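PDB 2B30: hydrolase, putative from Plasmodium vivax, which is probably a metal-dependent phosphatase of the HAD superfamily, Cof-like subfamily IIB, and binds a calcium ion at an acidic site. Local coordinates for residues A[125-130]-A[180-185]; A[137-142]-A[154-159]; A[142-147]-A[160-165]; A[197-202]-A[208-213]. One frame throughout, in Å; residues are numbered along the deposited sequence.

Contact 1: A[125-130]-A[180-185]; sequences SYLVEK and NKLMIV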
loop_
_atom_site.group_PDB
_atom_site.type_symbol
_atom_site.label_atom_id
_atom_site.label_comp_id
_atom_site.label_asym_id
_atom_site.label_seq_id
_atom_site.Cartn_x
_atom_site.Cartn_y
_atom_site.Cartn_z
ATOM N N SER A 125 4.944 -9.277 -25.942
ATOM C CA SER A 125 4.101 -9.711 -27.041
ATOM C C SER A 125 3.070 -8.636 -27.369
ATOM O O SER A 125 2.821 -8.350 -28.533
ATOM C CB SER A 125 3.408 -11.026 -26.696
ATOM O OG SER A 125 3.220 -11.803 -27.862
ATOM N N TYR A 126 2.490 -8.037 -26.333
ATOM C CA TYR A 126 1.562 -6.899 -26.480
ATOM C C TYR A 126 2.229 -5.635 -27.059
ATOM O O TYR A 126 1.606 -4.899 -27.838
ATOM C CB TYR A 126 0.896 -6.574 -25.127
ATOM C CG TYR A 126 0.008 -5.345 -25.132
ATOM C CD1 TYR A 126 -1.363 -5.456 -25.316
ATOM C CD2 TYR A 126 0.540 -4.076 -24.950
ATOM C CE1 TYR A 126 -2.179 -4.334 -25.332
ATOM C CE2 TYR A 126 -0.266 -2.954 -24.962
ATOM C CZ TYR A 126 -1.628 -3.090 -25.152
ATOM O OH TYR A 126 -2.439 -1.977 -25.163
ATOM N N LEU A 127 3.480 -5.377 -26.673
ATOM C CA LEU A 127 4.210 -4.192 -27.152
ATOM C C LEU A 127 4.586 -4.291 -28.636
ATOM O O LEU A 127 4.571 -3.287 -29.354
ATOM C CB LEU A 127 5.462 -3.953 -26.299
ATOM C CG LEU A 127 5.188 -3.494 -24.863
ATOM C CD1 LEU A 127 6.484 -3.408 -24.086
ATOM C CD2 LEU A 127 4.442 -2.161 -24.820
ATOM N N VAL A 128 4.933 -5.501 -29.082
ATOM C CA VAL A 128 5.199 -5.756 -30.495
ATOM C C VAL A 128 3.897 -5.569 -31.285
ATOM O O VAL A 128 3.853 -4.785 -32.241
ATOM C CB VAL A 128 5.779 -7.175 -30.727
ATOM C CG1 VAL A 128 5.893 -7.478 -32.206
ATOM C CG2 VAL A 128 7.150 -7.316 -30.069
ATOM N N GLU A 129 2.839 -6.263 -30.854
ATOM C CA GLU A 129 1.519 -6.174 -31.494
ATOM C C GLU A 129 1.092 -4.713 -31.670
ATOM O O GLU A 129 0.614 -4.340 -32.724
ATOM C CB GLU A 129 0.463 -6.966 -30.693
ATOM C CG GLU A 129 -0.884 -7.190 -31.404
ATOM N N LYS A 130 1.305 -3.888 -30.651
ATOM C CA LYS A 130 0.980 -2.461 -30.715
ATOM C C LYS A 130 2.145 -1.584 -31.220
ATOM O O LYS A 130 2.096 -0.370 -31.083
ATOM C CB LYS A 130 0.554 -1.976 -29.324
ATOM C CG LYS A 130 -0.687 -2.655 -28.774
ATOM C CD LYS A 130 -1.967 -2.014 -29.298
ATOM C CE LYS A 130 -3.217 -2.640 -28.678
ATOM N NZ LYS A 130 -4.464 -1.963 -29.146
ATOM N N ASN A 180 13.173 -4.946 -14.573
ATOM C CA ASN A 180 12.615 -4.275 -13.396
ATOM C C ASN A 180 11.562 -3.248 -13.803
ATOM O O ASN A 180 10.579 -3.032 -13.084
ATOM C CB ASN A 180 13.704 -3.569 -12.596
ATOM C CG ASN A 180 14.704 -4.528 -11.988
ATOM O OD1 ASN A 180 15.772 -4.753 -12.549
ATOM N ND2 ASN A 180 14.374 -5.082 -10.826
ATOM N N LYS A 181 11.786 -2.607 -14.948
ATOM C CA LYS A 181 10.885 -1.567 -15.422
ATOM C C LYS A 181 10.944 -1.346 -16.929
ATOM O O LYS A 181 12.023 -1.366 -17.521
ATOM C CB LYS A 181 11.203 -0.247 -14.715
ATOM C CG LYS A 181 10.371 0.945 -15.181
ATOM C CD LYS A 181 10.584 2.133 -14.271
ATOM C CE LYS A 181 11.874 2.873 -14.581
ATOM N NZ LYS A 181 11.593 4.148 -15.257
ATOM N N LEU A 182 9.779 -1.129 -17.533
ATOM C CA LEU A 182 9.699 -0.597 -18.894
ATOM C C LEU A 182 9.092 0.803 -18.814
ATOM O O LEU A 182 7.968 0.967 -18.323
ATOM C CB LEU A 182 8.834 -1.475 -19.808
ATOM C CG LEU A 182 9.098 -2.976 -19.897
ATOM C CD1 LEU A 182 8.336 -3.551 -21.070
ATOM C CD2 LEU A 182 10.563 -3.284 -20.061
ATOM N N MET A 183 9.839 1.809 -19.265
ATOM C CA MET A 183 9.300 3.158 -19.390
ATOM C C MET A 183 8.950 3.407 -20.839
ATOM O O MET A 183 9.832 3.660 -21.659
ATOM C CB MET A 183 10.296 4.213 -18.928
ATOM C CG MET A 183 9.684 5.601 -18.836
ATOM S SD MET A 183 10.868 6.874 -19.262
ATOM C CE MET A 183 9.860 8.348 -19.057
ATOM N N ILE A 184 7.663 3.330 -21.158
ATOM C CA ILE A 184 7.200 3.563 -22.523
ATOM C C ILE A 184 7.092 5.076 -22.746
ATOM O O ILE A 184 6.240 5.743 -22.154
ATOM C CB ILE A 184 5.847 2.867 -22.799
ATOM C CG1 ILE A 184 5.924 1.375 -22.442
ATOM C CG2 ILE A 184 5.449 3.016 -24.262
ATOM C CD1 ILE A 184 4.620 0.620 -22.673
ATOM N N VAL A 185 7.977 5.607 -23.586
ATOM C CA VAL A 185 7.946 7.020 -23.941
ATOM C C VAL A 185 6.798 7.252 -24.918
ATOM O O VAL A 185 6.699 6.590 -25.948
ATOM C CB VAL A 185 9.287 7.482 -24.541
ATOM C CG1 VAL A 185 9.176 8.888 -25.089
ATOM C CG2 VAL A 185 10.387 7.413 -23.487
#

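Contact 2: A[137-142]-A[154-159]; sequences IFHRGE and DFLQKM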
loop_
_atom_site.group_PDB
_atom_site.type_symbol
_atom_site.label_atom_id
_atom_site.label_comp_id
_atom_site.label_asym_id
_atom_site.label_seq_id
_atom_site.Cartn_x
_atom_site.Cartn_y
_atom_site.Cartn_z
ATOM N N ILE A 137 11.938 2.088 -23.073
ATOM C CA ILE A 137 13.240 1.959 -22.408
ATOM C C ILE A 137 13.212 0.800 -21.418
ATOM O O ILE A 137 12.430 0.798 -20.469
ATOM C CB ILE A 137 13.654 3.257 -21.682
ATOM C CG1 ILE A 137 13.587 4.438 -22.646
ATOM C CG2 ILE A 137 15.077 3.117 -21.130
ATOM C CD1 ILE A 137 13.659 5.779 -21.988
ATOM N N PHE A 138 14.076 -0.180 -21.648
ATOM C CA PHE A 138 14.070 -1.427 -20.881
ATOM C C PHE A 138 15.081 -1.354 -19.750
ATOM O O PHE A 138 16.271 -1.168 -20.009
ATOM C CB PHE A 138 14.408 -2.594 -21.795
ATOM C CG PHE A 138 13.383 -2.833 -22.860
ATOM C CD1 PHE A 138 12.451 -3.850 -22.727
ATOM C CD2 PHE A 138 13.349 -2.036 -23.999
ATOM C CE1 PHE A 138 11.510 -4.076 -23.704
ATOM C CE2 PHE A 138 12.406 -2.259 -24.983
ATOM C CZ PHE A 138 11.482 -3.279 -24.836
ATOM N N HIS A 139 14.610 -1.492 -18.510
ATOM C CA HIS A 139 15.459 -1.299 -17.336
ATOM C C HIS A 139 15.720 -2.616 -16.612
ATOM O O HIS A 139 14.781 -3.343 -16.302
ATOM C CB HIS A 139 14.798 -0.325 -16.358
ATOM C CG HIS A 139 14.765 1.096 -16.829
ATOM N ND1 HIS A 139 15.773 1.995 -16.551
ATOM C CD2 HIS A 139 13.830 1.786 -17.528
ATOM C CE1 HIS A 139 15.464 3.174 -17.064
ATOM N NE2 HIS A 139 14.288 3.075 -17.658
ATOM N N ARG A 140 16.990 -2.914 -16.341
ATOM C CA ARG A 140 17.365 -4.019 -15.443
ATOM C C ARG A 140 18.515 -3.572 -14.557
ATOM O O ARG A 140 19.601 -3.266 -15.054
ATOM C CB ARG A 140 17.773 -5.272 -16.219
ATOM C CG ARG A 140 18.090 -6.482 -15.342
ATOM C CD ARG A 140 16.828 -7.143 -14.761
ATOM N NE ARG A 140 17.150 -8.268 -13.878
ATOM C CZ ARG A 140 17.619 -8.142 -12.635
ATOM N NH1 ARG A 140 17.801 -6.950 -12.091
ATOM N NH2 ARG A 140 17.902 -9.222 -11.923
ATOM N N GLY A 141 18.264 -3.530 -13.250
ATOM C CA GLY A 141 19.255 -3.102 -12.277
ATOM C C GLY A 141 19.664 -1.654 -12.466
ATOM O O GLY A 141 18.825 -0.742 -12.397
ATOM N N GLU A 142 20.956 -1.447 -12.717
ATOM C CA GLU A 142 21.510 -0.111 -12.960
ATOM C C GLU A 142 21.722 0.171 -14.452
ATOM O O GLU A 142 22.378 1.144 -14.810
ATOM C CB GLU A 142 22.844 0.041 -12.214
ATOM C CG GLU A 142 22.755 -0.181 -10.711
ATOM C CD GLU A 142 21.815 0.802 -9.998
ATOM O OE1 GLU A 142 21.432 1.841 -10.589
ATOM O OE2 GLU A 142 21.462 0.529 -8.829
ATOM N N ASP A 154 18.713 9.195 -27.112
ATOM C CA ASP A 154 19.371 10.258 -26.343
ATOM C C ASP A 154 18.460 10.816 -25.231
ATOM O O ASP A 154 18.794 11.833 -24.609
ATOM C CB ASP A 154 19.805 11.396 -27.279
ATOM N N PHE A 155 17.342 10.126 -24.964
ATOM C CA PHE A 155 16.192 10.677 -24.211
ATOM C C PHE A 155 16.465 10.897 -22.727
ATOM O O PHE A 155 16.233 11.970 -22.205
ATOM C CB PHE A 155 14.983 9.752 -24.404
ATOM C CG PHE A 155 13.729 10.211 -23.721
ATOM C CD1 PHE A 155 12.816 11.017 -24.378
ATOM C CD2 PHE A 155 13.432 9.800 -22.437
ATOM C CE1 PHE A 155 11.641 11.427 -23.746
ATOM C CE2 PHE A 155 12.261 10.212 -21.810
ATOM C CZ PHE A 155 11.370 11.020 -22.471
ATOM N N LEU A 156 16.950 9.875 -22.043
ATOM C CA LEU A 156 17.316 10.030 -20.648
ATOM C C LEU A 156 18.515 10.971 -20.501
ATOM O O LEU A 156 18.603 11.709 -19.523
ATOM C CB LEU A 156 17.622 8.666 -20.019
ATOM C CG LEU A 156 16.517 7.600 -20.042
ATOM C CD1 LEU A 156 17.001 6.348 -19.312
ATOM C CD2 LEU A 156 15.194 8.093 -19.429
ATOM N N GLN A 157 19.428 10.942 -21.475
ATOM C CA GLN A 157 20.625 11.783 -21.443
ATOM C C GLN A 157 20.253 13.258 -21.594
ATOM O O GLN A 157 20.608 14.080 -20.752
ATOM C CB GLN A 157 21.631 11.365 -22.524
ATOM N N LYS A 158 19.512 13.586 -22.651
ATOM C CA LYS A 158 19.131 14.977 -22.922
ATOM C C LYS A 158 18.034 15.472 -21.978
ATOM O O LYS A 158 18.203 16.508 -21.341
ATOM C CB LYS A 158 18.707 15.153 -24.386
ATOM N N MET A 159 16.925 14.740 -21.867
ATOM C CA MET A 159 15.792 15.183 -21.028
ATOM C C MET A 159 16.061 15.163 -19.517
ATOM O O MET A 159 15.554 16.021 -18.789
ATOM C CB MET A 159 14.531 14.346 -21.298
ATOM C CG MET A 159 13.736 14.729 -22.551
ATOM S SD MET A 159 12.235 15.664 -22.165
ATOM C CE MET A 159 11.120 14.399 -21.542
#

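Contact 3: A[142-147]-A[160-165]; sequences ESNYVT and YSENRS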
loop_
_atom_site.group_PDB
_atom_site.type_symbol
_atom_site.label_atom_id
_atom_site.label_comp_id
_atom_site.label_asym_id
_atom_site.label_seq_id
_atom_site.Cartn_x
_atom_site.Cartn_y
_atom_site.Cartn_z
ATOM N N GLU A 142 20.956 -1.447 -12.717
ATOM C CA GLU A 142 21.510 -0.111 -12.960
ATOM C C GLU A 142 21.722 0.171 -14.452
ATOM O O GLU A 142 22.378 1.144 -14.810
ATOM C CB GLU A 142 22.844 0.041 -12.214
ATOM C CG GLU A 142 22.755 -0.181 -10.711
ATOM C CD GLU A 142 21.815 0.802 -9.998
ATOM O OE1 GLU A 142 21.432 1.841 -10.589
ATOM O OE2 GLU A 142 21.462 0.529 -8.829
ATOM N N SER A 143 21.185 -0.691 -15.314
ATOM C CA SER A 143 21.297 -0.521 -16.764
ATOM C C SER A 143 19.930 -0.309 -17.397
ATOM O O SER A 143 18.908 -0.776 -16.873
ATOM C CB SER A 143 21.917 -1.762 -17.404
ATOM O OG SER A 143 23.170 -2.063 -16.840
ATOM N N ASN A 144 19.931 0.384 -18.533
ATOM C CA ASN A 144 18.747 0.478 -19.371
ATOM C C ASN A 144 19.097 0.374 -20.857
ATOM O O ASN A 144 20.209 0.699 -21.272
ATOM C CB ASN A 144 17.943 1.743 -19.043
ATOM C CG ASN A 144 18.662 3.021 -19.415
ATOM O OD1 ASN A 144 18.826 3.328 -20.590
ATOM N ND2 ASN A 144 19.060 3.792 -18.412
ATOM N N TYR A 145 18.148 -0.111 -21.647
ATOM C CA TYR A 145 18.427 -0.471 -23.028
ATOM C C TYR A 145 17.321 -0.002 -23.951
ATOM O O TYR A 145 16.163 0.022 -23.567
ATOM C CB TYR A 145 18.574 -1.990 -23.153
ATOM C CG TYR A 145 19.385 -2.620 -22.040
ATOM C CD1 TYR A 145 20.757 -2.806 -22.172
ATOM C CD2 TYR A 145 18.780 -3.024 -20.852
ATOM C CE1 TYR A 145 21.497 -3.374 -21.161
ATOM C CE2 TYR A 145 19.520 -3.589 -19.833
ATOM C CZ TYR A 145 20.883 -3.762 -20.001
ATOM O OH TYR A 145 21.648 -4.325 -19.011
ATOM N N VAL A 146 17.688 0.369 -25.169
ATOM C CA VAL A 146 16.706 0.689 -26.204
ATOM C C VAL A 146 17.032 -0.036 -27.507
ATOM O O VAL A 146 18.114 -0.611 -27.678
ATOM C CB VAL A 146 16.619 2.196 -26.473
ATOM C CG1 VAL A 146 16.164 2.936 -25.211
ATOM C CG2 VAL A 146 17.949 2.731 -26.995
ATOM N N THR A 147 16.085 0.001 -28.431
ATOM C CA THR A 147 16.208 -0.750 -29.666
ATOM C C THR A 147 16.876 0.127 -30.757
ATOM O O THR A 147 16.770 1.354 -30.712
ATOM C CB THR A 147 14.821 -1.308 -30.051
ATOM O OG1 THR A 147 14.965 -2.509 -30.809
ATOM C CG2 THR A 147 14.023 -0.311 -30.811
ATOM N N TYR A 160 16.832 14.183 -19.044
ATOM C CA TYR A 160 16.951 13.945 -17.595
ATOM C C TYR A 160 18.386 13.866 -17.068
ATOM O O TYR A 160 18.591 13.463 -15.934
ATOM C CB TYR A 160 16.164 12.682 -17.207
ATOM C CG TYR A 160 14.679 12.783 -17.516
ATOM C CD1 TYR A 160 13.801 13.412 -16.635
ATOM C CD2 TYR A 160 14.157 12.262 -18.696
ATOM C CE1 TYR A 160 12.425 13.515 -16.919
ATOM C CE2 TYR A 160 12.791 12.352 -18.989
ATOM C CZ TYR A 160 11.927 12.988 -18.101
ATOM O OH TYR A 160 10.581 13.091 -18.408
ATOM N N SER A 161 19.369 14.276 -17.872
ATOM C CA SER A 161 20.778 14.345 -17.433
ATOM C C SER A 161 21.333 13.009 -16.913
ATOM O O SER A 161 22.160 12.989 -15.999
ATOM C CB SER A 161 20.955 15.420 -16.353
ATOM O OG SER A 161 20.258 16.604 -16.683
ATOM N N GLU A 162 20.861 11.908 -17.497
ATOM C CA GLU A 162 21.363 10.577 -17.199
ATOM C C GLU A 162 22.433 10.219 -18.217
ATOM O O GLU A 162 22.765 11.029 -19.092
ATOM C CB GLU A 162 20.232 9.550 -17.270
ATOM C CG GLU A 162 19.287 9.583 -16.090
ATOM C CD GLU A 162 18.506 8.283 -15.903
ATOM O OE1 GLU A 162 18.847 7.269 -16.550
ATOM O OE2 GLU A 162 17.551 8.274 -15.095
ATOM N N ASN A 163 22.984 9.013 -18.083
ATOM C CA ASN A 163 23.849 8.439 -19.110
ATOM C C ASN A 163 22.979 7.926 -20.233
ATOM O O ASN A 163 21.829 7.586 -20.003
ATOM C CB ASN A 163 24.718 7.312 -18.544
ATOM C CG ASN A 163 25.851 7.833 -17.666
ATOM O OD1 ASN A 163 27.027 7.555 -17.911
ATOM N ND2 ASN A 163 25.501 8.608 -16.651
ATOM N N ARG A 164 23.519 7.888 -21.446
ATOM C CA ARG A 164 22.785 7.398 -22.616
ATOM C C ARG A 164 22.411 5.909 -22.488
ATOM O O ARG A 164 23.162 5.115 -21.930
ATOM C CB ARG A 164 23.614 7.630 -23.891
ATOM N N SER A 165 21.247 5.541 -23.003
ATOM C CA SER A 165 20.822 4.142 -23.010
ATOM C C SER A 165 21.667 3.338 -23.985
ATOM O O SER A 165 22.103 3.865 -25.005
ATOM C CB SER A 165 19.346 4.013 -23.439
ATOM O OG SER A 165 18.476 4.740 -22.590
#

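Contact 4: A[197-202]-A[208-213]; sequences NLKQKF and IFTTYN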
loop_
_atom_site.group_PDB
_atom_site.type_symbol
_atom_site.label_atom_id
_atom_site.label_comp_id
_atom_site.label_asym_id
_atom_site.label_seq_id
_atom_site.Cartn_x
_atom_site.Cartn_y
_atom_site.Cartn_z
ATOM N N ASN A 197 -5.534 1.349 -22.855
ATOM C CA ASN A 197 -5.517 -0.044 -23.346
ATOM C C ASN A 197 -4.490 -0.905 -22.625
ATOM O O ASN A 197 -4.671 -2.119 -22.487
ATOM C CB ASN A 197 -5.234 -0.097 -24.851
ATOM C CG ASN A 197 -6.100 0.863 -25.641
ATOM O OD1 ASN A 197 -7.310 0.930 -25.444
ATOM N ND2 ASN A 197 -5.477 1.627 -26.525
ATOM N N LEU A 198 -3.402 -0.274 -22.187
ATOM C CA LEU A 198 -2.366 -0.963 -21.418
ATOM C C LEU A 198 -2.893 -1.329 -20.021
ATOM O O LEU A 198 -2.729 -2.464 -19.557
ATOM C CB LEU A 198 -1.108 -0.088 -21.323
ATOM C CG LEU A 198 0.210 -0.710 -20.856
ATOM C CD1 LEU A 198 0.638 -1.877 -21.737
ATOM C CD2 LEU A 198 1.290 0.364 -20.837
ATOM N N LYS A 199 -3.553 -0.374 -19.373
ATOM C CA LYS A 199 -4.109 -0.597 -18.037
ATOM C C LYS A 199 -5.225 -1.645 -17.972
ATOM O O LYS A 199 -5.534 -2.121 -16.887
ATOM C CB LYS A 199 -4.600 0.721 -17.412
ATOM C CG LYS A 199 -3.489 1.637 -16.921
ATOM C CD LYS A 199 -4.037 2.667 -15.955
ATOM C CE LYS A 199 -2.965 3.631 -15.475
ATOM N NZ LYS A 199 -3.533 4.669 -14.572
ATOM N N GLN A 200 -5.831 -2.003 -19.102
ATOM C CA GLN A 200 -6.889 -3.027 -19.098
ATOM C C GLN A 200 -6.400 -4.376 -19.623
ATOM O O GLN A 200 -6.939 -5.419 -19.258
ATOM C CB GLN A 200 -8.135 -2.566 -19.871
ATOM C CG GLN A 200 -7.880 -2.148 -21.295
ATOM C CD GLN A 200 -9.148 -1.873 -22.089
ATOM O OE1 GLN A 200 -9.078 -1.380 -23.223
ATOM N NE2 GLN A 200 -10.307 -2.186 -21.508
ATOM N N LYS A 201 -5.399 -4.362 -20.494
ATOM C CA LYS A 201 -4.757 -5.606 -20.905
ATOM C C LYS A 201 -4.015 -6.225 -19.711
ATOM O O LYS A 201 -4.032 -7.449 -19.534
ATOM C CB LYS A 201 -3.792 -5.370 -22.069
ATOM N N PHE A 202 -3.393 -5.369 -18.891
ATOM C CA PHE A 202 -2.587 -5.806 -17.748
ATOM C C PHE A 202 -3.092 -5.213 -16.423
ATOM O O PHE A 202 -2.315 -4.883 -15.521
ATOM C CB PHE A 202 -1.104 -5.464 -17.980
ATOM C CG PHE A 202 -0.538 -6.056 -19.243
ATOM C CD1 PHE A 202 -0.027 -7.352 -19.255
ATOM C CD2 PHE A 202 -0.532 -5.322 -20.425
ATOM C CE1 PHE A 202 0.482 -7.902 -20.428
ATOM C CE2 PHE A 202 -0.027 -5.859 -21.592
ATOM C CZ PHE A 202 0.485 -7.151 -21.596
ATOM N N ILE A 208 1.230 0.131 -13.355
ATOM C CA ILE A 208 1.442 1.088 -14.434
ATOM C C ILE A 208 1.178 2.503 -13.938
ATOM O O ILE A 208 0.028 2.901 -13.771
ATOM C CB ILE A 208 0.540 0.809 -15.662
ATOM C CG1 ILE A 208 0.781 -0.594 -16.228
ATOM C CG2 ILE A 208 0.783 1.848 -16.755
ATOM C CD1 ILE A 208 -0.434 -1.514 -16.139
ATOM N N PHE A 209 2.248 3.260 -13.712
ATOM C CA PHE A 209 2.118 4.672 -13.384
ATOM C C PHE A 209 2.276 5.521 -14.637
ATOM O O PHE A 209 2.893 5.100 -15.616
ATOM C CB PHE A 209 3.147 5.097 -12.337
ATOM C CG PHE A 209 2.870 4.561 -10.951
ATOM C CD1 PHE A 209 1.688 4.885 -10.284
ATOM C CD2 PHE A 209 3.802 3.756 -10.296
ATOM C CE1 PHE A 209 1.430 4.401 -8.998
ATOM C CE2 PHE A 209 3.550 3.274 -9.008
ATOM C CZ PHE A 209 2.366 3.598 -8.358
ATOM N N THR A 210 1.699 6.720 -14.584
ATOM C CA THR A 210 1.791 7.700 -15.652
ATOM C C THR A 210 2.681 8.844 -15.188
ATOM O O THR A 210 2.427 9.444 -14.144
ATOM C CB THR A 210 0.401 8.229 -16.024
ATOM O OG1 THR A 210 -0.387 7.144 -16.520
ATOM C CG2 THR A 210 0.487 9.296 -17.098
ATOM N N THR A 211 3.724 9.130 -15.967
ATOM C CA THR A 211 4.691 10.191 -15.654
ATOM C C THR A 211 3.998 11.540 -15.781
ATOM O O THR A 211 2.923 11.636 -16.379
ATOM C CB THR A 211 5.936 10.127 -16.603
ATOM O OG1 THR A 211 6.572 8.849 -16.474
ATOM C CG2 THR A 211 6.975 11.190 -16.280
ATOM N N TYR A 212 4.607 12.567 -15.190
ATOM C CA TYR A 212 4.164 13.951 -15.370
ATOM C C TYR A 212 4.006 14.373 -16.843
ATOM O O TYR A 212 3.160 15.211 -17.147
ATOM C CB TYR A 212 5.124 14.909 -14.660
ATOM C CG TYR A 212 4.767 16.364 -14.854
ATOM C CD1 TYR A 212 3.676 16.930 -14.190
ATOM C CD2 TYR A 212 5.510 17.170 -15.712
ATOM C CE1 TYR A 212 3.342 18.262 -14.366
ATOM C CE2 TYR A 212 5.187 18.498 -15.901
ATOM C CZ TYR A 212 4.103 19.039 -15.226
ATOM O OH TYR A 212 3.788 20.359 -15.420
ATOM N N ASN A 213 4.816 13.800 -17.737
ATOM C CA ASN A 213 4.733 14.061 -19.179
ATOM C C ASN A 213 3.918 13.014 -19.959
ATOM O O ASN A 213 4.041 12.906 -21.187
ATOM C CB ASN A 213 6.150 14.148 -19.767
ATOM C CG ASN A 213 6.852 15.448 -19.428
ATOM O OD1 ASN A 213 6.393 16.219 -18.583
ATOM N ND2 ASN A 213 7.976 15.702 -20.095
#

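Contact 1: A[125-130]-A[180-185]
Leu127, on the last full turn of helix 117-129, meets Leu182 and Ile184 of strand 181-184 by apolar contact between methyl groups. The two branches of Leu127 share the work: CD1 approaches CD1 of Leu182 at 3.5 Å, and CD2 approaches CD1 of Ile184, also at 3.5 Å. Leu182 and Ile184 stand two residues apart and so present their side chains on the same face of the strand. The fully extended outer torsion of Ile184 (chi2 179°) carries its terminal methyl out to the helix, which lies far enough off that the nearest CA atoms, those of Leu127 and Ile184, are 9.5 Å apart. This is helix-on-sheet packing in an alpha/beta cap, consistent with the C2B type of the IIB subfamily; Tyr120, Leu123 and Ile124 of the same helix also lie on Leu182.

Backbone bonding organises each partner separately. Within the helix end, Lys130 N bonds to Tyr126 O at 3.0 Å, and Lys130 is where the helical conformation stops. On the strand side, a classic beta bulge sets Asn180 and Lys181 together opposite His139, after which Met183 pairs with Ile137, and Leu182 and Ile184 bond to Val218 and Ala216 of the other neighbouring strand.

Contact 2: A[137-142]-A[154-159]
Ile137 puts its terminal methyl against the end of Leu156, the two side chains meeting tip to tip between strand 136-140 and helix 155-160. The helix belongs to the insert of what is probably a C2B-type cap, and it lies on the sheet face opposite to the one that receives helix 117-129: Ile137 is directed at helix 155-160 and the ring of His139 reaches it as well, whereas Phe138 between them packs on Tyr120 and Ile124. Strand and helix segments run nearly at right angles, 97° apart, with their axes 12.4 Å from each other at closest approach, so the gap is filled by the outer halves of long side chains.

Leu156 is the centre of this junction. Its CD2 lies 3.8 Å from CD1 of Ile137, while its other branch, CD1, touches CG2 of Ile137 at 4.2 Å. With CD1 trans to CA about the CB-CG1 bond (chi2 167°), Ile137 sends that methyl on to the ring of Phe155, 4.1 Å from CD2.

Phe155 is itself held between helix neighbours, with Met159 CG over one face and Leu156 CD2 at the ring edge, in its plane; Met183 from the adjoining strand touches it as well. Farther along strand 136-140, the imidazole of His139 adds a lighter contact, its CE1 4.2 Å from CD1 of Leu156.

Contact 3: A[142-147]-A[160-165]
Asn144 and Ser165 are joined through their side chains, the hydroxyl OG of Ser165 donating to the amide oxygen OD1 of Asn144. The modelled separation of OG and OD1, 2.5 Å, is very short, and at this resolution its exact value is doubtful. Asn144 holds CG between its backbone N and carbonyl carbon (chi1 67°), which swings the amide off the strand and over to the loop. On the other side, Ser165 keeps OG beside its own backbone N and anti to the carbonyl carbon (chi1 -59°), the orientation that turns the hydroxyl to OD1.

The same serine makes an apolar contact through its methylene. Val146, two residues along the strand, turns both methyls to it, CG1 at 3.8 Å and CG2 at 4.0 Å from CB of Ser165. Ser165 is thus gripped by a polar and an apolar neighbour at once, with Ile137 and Leu156 also touching it.

At the other end of the loop Glu162 stretches out beyond CG until its OE1 comes to 3.9 Å from Asn144 ND2, too long for a bond, with amide and carboxylate planes 47° apart. The other oxygen, OE2, forms a salt bridge to Arg70 NE, and Tyr160 O accepts from Arg70 NH2, which ties the loop to that arginine.

The loop leads from helix 155-160 into edge strand 166-168, parallel to and paired with 143-147: the arrangement is that of a beta-alpha-beta crossover, here in what is probably a C2B-type HAD cap.

Contact 4: A[197-202]-A[208-213]
Leu198 O accepts the helical bond from Phe202 N at 3.1 Å, and against the same oxygen rests CD1 of Ile208, 4.2 Å away. The methyl thus sits where the last turn of helix 191-201 closes, in an antiparallel alpha-beta unit at the edge of the probable cap sheet: the chain leaves the helix, turns, and runs back as strand 206-210. Their short segments are almost antiparallel, 163° between directions, with the axes 9.8 Å apart.

Ile208 carries most of the junction. With CG1 beside the backbone N and CG2 anti to it (chi1 -59°), CD1 goes to the helix end, 3.9 Å from Phe202 O, while CG2 faces CD2 of Leu198 at 4.4 Å. The Phe202 ring itself leads off to the other helix, where it stacks edge-to-face on Tyr126. Along the strand, Thr210 N bonds to Glu250 OE1, which joins this edge of the cap to a residue close after the calcium ligand Asp248.

Lys199 lies on the more open flank of the contact. Its chain, extended beyond CG, reaches obliquely past the start of the strand segment and brings the methylene CE to 3.5 Å from Ile208 O, with the ammonium NZ farther from that oxygen, at 4.1 Å.

How the contacts relate
All four contacts reach one mixed sheet, and they show how helices are laid on its two faces. Contacts 1 and 4 hold the pair of helices on one face; their centres are 11 Å apart and Tyr126 bridges them, touching Asn197, Leu198, Lys201 and Phe202. Contacts 2 and 3, centred only 3 Å apart, interlock on the opposite face: Phe138 O and Tyr145 N join their strands, and Leu156 O and Glu162 N link helix to loop. Contact 2 is nested in the chain loop closed by contact 1. The side chains of Glu162 (contact 3) and Thr210 (contact 4) both lie about 12 Å from the calcium ion, Glu162 being about 7 Å from the side chain of its ligand Asp35.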